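Local coordinates for protein cyclic GMP-AMP synthase-like receptor (Tribolium castaneum, PDB 7LT2) that senses double-stranded RNA in the cytoplasm and makes the cyclic dinucleotide 2',3'-cGAMP from ATP and GTP in innate immunity, at residues Asp203-Pro206 / Ser212-Phe215; Asp318-Tyr323 / Lys328-Gly333. One frame throughout, in Å; residues are numbered along the deposited sequence.

Contact 1: Asp203-Pro206 / Ser212-Phe215; sequences DKWP and SNPF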
loop_
_atom_site.group_PDB
_atom_site.type_symbol
_atom_site.label_atom_id
_atom_site.label_comp_id
_atom_site.label_asym_id
_atom_site.label_seq_id
_atom_site.Cartn_x
_atom_site.Cartn_y
_atom_site.Cartn_z
ATOM N N ASP A 203 18.921 4.121 -12.315
ATOM C CA ASP A 203 19.340 3.729 -13.657
ATOM C C ASP A 203 18.442 2.661 -14.264
ATOM O O ASP A 203 18.364 2.560 -15.493
ATOM C CB ASP A 203 20.782 3.217 -13.631
ATOM C CG ASP A 203 21.756 4.245 -13.097
ATOM O OD1 ASP A 203 21.461 5.453 -13.209
ATOM O OD2 ASP A 203 22.814 3.844 -12.570
ATOM N N LYS A 204 17.771 1.860 -13.442
ATOM C CA LYS A 204 16.951 0.759 -13.923
ATOM C C LYS A 204 15.496 1.157 -14.142
ATOM O O LYS A 204 14.688 0.298 -14.512
ATOM C CB LYS A 204 17.023 -0.416 -12.942
ATOM C CG LYS A 204 18.441 -0.766 -12.503
ATOM C CD LYS A 204 19.353 -1.012 -13.695
ATOM C CE LYS A 204 20.818 -1.019 -13.276
ATOM N NZ LYS A 204 21.729 -1.201 -14.437
ATOM N N TRP A 205 15.155 2.424 -13.927
ATOM C CA TRP A 205 13.775 2.878 -14.063
ATOM C C TRP A 205 13.271 2.610 -15.480
ATOM O O TRP A 205 13.953 2.966 -16.451
ATOM C CB TRP A 205 13.692 4.369 -13.732
ATOM C CG TRP A 205 12.298 4.930 -13.609
ATOM C CD1 TRP A 205 11.437 5.219 -14.628
ATOM C CD2 TRP A 205 11.625 5.304 -12.398
ATOM N NE1 TRP A 205 10.263 5.730 -14.125
ATOM C CE2 TRP A 205 10.353 5.792 -12.760
ATOM C CE3 TRP A 205 11.973 5.265 -11.044
ATOM C CZ2 TRP A 205 9.427 6.241 -11.817
ATOM C CZ3 TRP A 205 11.049 5.710 -10.107
ATOM C CH2 TRP A 205 9.796 6.196 -10.499
ATOM N N PRO A 206 12.098 1.995 -15.643
ATOM C CA PRO A 206 11.633 1.630 -16.992
ATOM C C PRO A 206 11.274 2.857 -17.817
ATOM O O PRO A 206 10.715 3.830 -17.304
ATOM C CB PRO A 206 10.399 0.760 -16.717
ATOM C CG PRO A 206 9.915 1.213 -15.372
ATOM C CD PRO A 206 11.160 1.561 -14.594
ATOM N N SER A 212 8.310 8.959 -16.269
ATOM C CA SER A 212 9.598 9.141 -15.616
ATOM C C SER A 212 9.415 9.488 -14.138
ATOM O O SER A 212 8.354 9.938 -13.701
ATOM C CB SER A 212 10.404 10.236 -16.317
ATOM O OG SER A 212 9.774 11.495 -16.181
ATOM N N ASN A 213 10.476 9.263 -13.372
ATOM C CA ASN A 213 10.480 9.552 -11.940
ATOM C C ASN A 213 10.383 11.055 -11.702
ATOM O O ASN A 213 11.230 11.807 -12.205
ATOM C CB ASN A 213 11.759 8.984 -11.321
ATOM C CG ASN A 213 11.802 9.114 -9.807
ATOM O OD1 ASN A 213 10.883 9.645 -9.185
ATOM N ND2 ASN A 213 12.880 8.621 -9.207
ATOM N N PRO A 214 9.382 11.540 -10.958
ATOM C CA PRO A 214 9.331 12.979 -10.665
ATOM C C PRO A 214 10.375 13.433 -9.661
ATOM O O PRO A 214 10.626 14.642 -9.571
ATOM C CB PRO A 214 7.908 13.178 -10.123
ATOM C CG PRO A 214 7.546 11.866 -9.544
ATOM C CD PRO A 214 8.200 10.833 -10.437
ATOM N N PHE A 215 10.990 12.523 -8.908
ATOM C CA PHE A 215 11.963 12.887 -7.873
ATOM C C PHE A 215 13.239 12.062 -8.012
ATOM O O PHE A 215 13.634 11.350 -7.084
ATOM C CB PHE A 215 11.357 12.702 -6.484
ATOM C CG PHE A 215 9.976 13.269 -6.350
ATOM C CD1 PHE A 215 9.769 14.636 -6.391
ATOM C CD2 PHE A 215 8.887 12.436 -6.178
ATOM C CE1 PHE A 215 8.500 15.163 -6.270
ATOM C CE2 PHE A 215 7.616 12.957 -6.059
ATOM C CZ PHE A 215 7.420 14.319 -6.104
#
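N213 lies flat on the indole of W205. Its CB sits 3.4 Å from the centroid of the six-membered ring and only 7° off the ring normal, a CH-pi contact over the face. With CG anti to the backbone N (chi1 -175°), the carboxamide is carried on over the far rim of the benzo ring, and N213 CG comes to 3.5 Å from W205 CZ3. Amide and indole planes are 5° apart, so the amide lies nearly parallel to the ring; the contact between them is van der Waals and CH-pi. W205 also has CG anti to its own N, which swings the indole across to 212-215; CZ2 reaches N213 CA at 3.5 Å, while S212 adds its CA near NE1. The amide's polar atoms are engaged away from the ring: OD1 accepts from F215 N at 2.9 Å, the donor well above the carbonyl plane, closing an Asx turn through P214, and ND2 donates to the carbonyl of K219. The indole N-H bonds to the carbonyl of R211. Tryptophan suits the site through its broad face, asparagine through an amide that can lie along the ring while its oxygen closes a turn. The result is an Asx turn packed against an aromatic cluster, W205 with F222 and F244, the last probably lining the GTP site, in the nucleotidyltransferase domain.

Contact 2: Asp318-Tyr323 / Lys328-Gly333; sequences DQSIPY and KNNLIG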
loop_
_atom_site.group_PDB
_atom_site.type_symbol
_atom_site.label_atom_id
_atom_site.label_comp_id
_atom_site.label_asym_id
_atom_site.label_seq_id
_atom_site.Cartn_x
_atom_site.Cartn_y
_atom_site.Cartn_z
ATOM N N ASP A 318 -16.257 8.018 -18.432
ATOM C CA ASP A 318 -15.411 7.677 -19.569
ATOM C C ASP A 318 -14.969 6.218 -19.545
ATOM O O ASP A 318 -14.444 5.729 -20.553
ATOM C CB ASP A 318 -14.192 8.605 -19.591
ATOM C CG ASP A 318 -13.411 8.524 -20.891
ATOM O OD1 ASP A 318 -14.018 8.705 -21.970
ATOM O OD2 ASP A 318 -12.183 8.299 -20.831
ATOM N N GLN A 319 -15.176 5.522 -18.424
ATOM C CA GLN A 319 -14.831 4.109 -18.272
ATOM C C GLN A 319 -13.337 3.865 -18.481
ATOM O O GLN A 319 -12.928 2.817 -18.983
ATOM C CB GLN A 319 -15.682 3.233 -19.200
ATOM C CG GLN A 319 -17.173 3.430 -18.958
ATOM C CD GLN A 319 -18.056 2.512 -19.776
ATOM O OE1 GLN A 319 -17.574 1.666 -20.532
ATOM N NE2 GLN A 319 -19.366 2.680 -19.630
ATOM N N SER A 320 -12.507 4.823 -18.074
ATOM C CA SER A 320 -11.063 4.677 -18.206
ATOM C C SER A 320 -10.375 5.409 -17.066
ATOM O O SER A 320 -10.591 6.611 -16.878
ATOM C CB SER A 320 -10.579 5.214 -19.555
ATOM O OG SER A 320 -9.162 5.222 -19.615
ATOM N N ILE A 321 -9.569 4.682 -16.298
ATOM C CA ILE A 321 -8.646 5.279 -15.339
ATOM C C ILE A 321 -7.262 4.745 -15.681
ATOM O O ILE A 321 -6.893 3.648 -15.232
ATOM C CB ILE A 321 -9.029 4.960 -13.886
ATOM C CG1 ILE A 321 -10.440 5.465 -13.586
ATOM C CG2 ILE A 321 -8.020 5.586 -12.923
ATOM C CD1 ILE A 321 -10.907 5.173 -12.160
ATOM N N PRO A 322 -6.486 5.455 -16.496
ATOM C CA PRO A 322 -5.153 4.957 -16.856
ATOM C C PRO A 322 -4.276 4.825 -15.622
ATOM O O PRO A 322 -4.247 5.708 -14.761
ATOM C CB PRO A 322 -4.620 6.024 -17.819
ATOM C CG PRO A 322 -5.837 6.723 -18.333
ATOM C CD PRO A 322 -6.821 6.705 -17.197
ATOM N N TYR A 323 -3.591 3.688 -15.525
ATOM C CA TYR A 323 -2.498 3.544 -14.577
ATOM C C TYR A 323 -1.567 4.740 -14.723
ATOM O O TYR A 323 -1.156 5.089 -15.832
ATOM C CB TYR A 323 -1.773 2.221 -14.851
ATOM C CG TYR A 323 -0.629 1.860 -13.926
ATOM C CD1 TYR A 323 -0.702 2.081 -12.556
ATOM C CD2 TYR A 323 0.516 1.256 -14.432
ATOM C CE1 TYR A 323 0.349 1.729 -11.722
ATOM C CE2 TYR A 323 1.565 0.905 -13.610
ATOM C CZ TYR A 323 1.479 1.141 -12.259
ATOM O OH TYR A 323 2.538 0.781 -11.449
ATOM N N LYS A 328 -1.048 2.590 -20.807
ATOM C CA LYS A 328 -1.705 1.532 -21.564
ATOM C C LYS A 328 -2.439 0.532 -20.679
ATOM O O LYS A 328 -3.136 -0.341 -21.207
ATOM C CB LYS A 328 -0.685 0.804 -22.439
ATOM C CG LYS A 328 -0.333 1.558 -23.707
ATOM C CD LYS A 328 0.518 0.711 -24.636
ATOM C CE LYS A 328 0.378 1.169 -26.081
ATOM N NZ LYS A 328 0.698 2.613 -26.252
ATOM N N ASN A 329 -2.309 0.639 -19.363
ATOM C CA ASN A 329 -3.047 -0.190 -18.417
ATOM C C ASN A 329 -4.255 0.615 -17.946
ATOM O O ASN A 329 -4.097 1.601 -17.223
ATOM C CB ASN A 329 -2.146 -0.588 -17.248
ATOM C CG ASN A 329 -2.792 -1.595 -16.314
ATOM O OD1 ASN A 329 -3.988 -1.529 -16.030
ATOM N ND2 ASN A 329 -1.995 -2.545 -15.834
ATOM N N ASN A 330 -5.454 0.211 -18.368
ATOM C CA ASN A 330 -6.693 0.818 -17.880
ATOM C C ASN A 330 -7.113 0.082 -16.612
ATOM O O ASN A 330 -7.528 -1.081 -16.669
ATOM C CB ASN A 330 -7.782 0.767 -18.950
ATOM C CG ASN A 330 -9.114 1.350 -18.482
ATOM O OD1 ASN A 330 -9.232 1.891 -17.379
ATOM N ND2 ASN A 330 -10.123 1.248 -19.336
ATOM N N LEU A 331 -7.006 0.763 -15.469
ATOM C CA LEU A 331 -7.230 0.108 -14.183
ATOM C C LEU A 331 -8.651 -0.422 -14.039
ATOM O O LEU A 331 -8.882 -1.366 -13.277
ATOM C CB LEU A 331 -6.911 1.072 -13.038
ATOM C CG LEU A 331 -5.450 1.503 -12.923
ATOM C CD1 LEU A 331 -5.246 2.396 -11.702
ATOM C CD2 LEU A 331 -4.537 0.286 -12.865
ATOM N N ILE A 332 -9.614 0.162 -14.745
ATOM C CA ILE A 332 -10.989 -0.313 -14.688
ATOM C C ILE A 332 -11.424 -0.919 -16.021
ATOM O O ILE A 332 -12.619 -1.059 -16.277
ATOM C CB ILE A 332 -11.955 0.797 -14.238
ATOM C CG1 ILE A 332 -11.869 2.005 -15.168
ATOM C CG2 ILE A 332 -11.675 1.196 -12.803
ATOM C CD1 ILE A 332 -12.885 3.089 -14.842
ATOM N N GLY A 333 -10.465 -1.287 -16.872
ATOM C CA GLY A 333 -10.795 -1.907 -18.143
ATOM C C GLY A 333 -11.524 -3.227 -18.009
ATOM O O GLY A 333 -12.196 -3.654 -18.954
#
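With CG anti to its backbone N (chi1 178°) and the amide almost untwisted, N330 reaches back to the chain at Q319 to I321, while I332 takes a chi1 of 57° that sends CG1 and CD1 towards the same residues. The motif is a single antiparallel beta bridge, P322 with N330, running into an Asx turn and a type I turn from N330 to G333. Asparagine suits the junction because its amide both gives and receives. ND2 donates to Q319 O at 3.2 Å, in the plane of that carbonyl and on a lone pair, with a nearly straight N-H...O. OD1 is gripped by two backbone N-H groups, I321 N at 3.0 Å and I332 N at 3.2 Å. Each donor lies well out of the amide plane, one on either face, so neither uses an in-plane lone pair, and together with the ND2 bond they fix the amide's rotation.

Proline at 322 fits because the bridge asks no N-H of it. On one flank L331 N gives to I321 O at 2.9 Å. Branched aliphatic side chains fill the side facing helix 278-291. I332 CD1 packs against I321 CG1 at 3.6 Å, and L331 lays CD2 beside Y323 CB; T283 and Y280 of that helix, the latter probably part of the ATP site as in related enzymes, meet this group from beyond. Q319, at positive phi, ends helix 301-318 in a Schellman motif, and the paired segments lead on to helix 337-354 within the HhH/H2TH-like domain. On the other flank of the bridge the 2.7 Å bond from Y323 N to N329 O is nearly straight, 174° at the hydrogen, with the donor almost in line with the C=O bond.

Contact 1 is a surface contact within the loop joining strands 188-200 and 222-225 of the nucleotidyltransferase domain; contact 2 is partly buried, in the loop joining helices 301-318 and 337-354 of the HhH/H2TH-like domain. They share no element and do not touch, their nearest atoms being about 8 Å apart, yet W205 and Y323 both approach F244, which probably contributes to GTP binding. Both use an asparagine Asx turn. In 203-206/212-215 the asparagine lies over an aromatic face through a CH-pi contact and its polar bonds go to its own segment or to neighbours, whereas in 318-323/328-333 it bonds across the contact as well as within its own segment, alongside backbone pairing and an aliphatic cluster against helix 278-291.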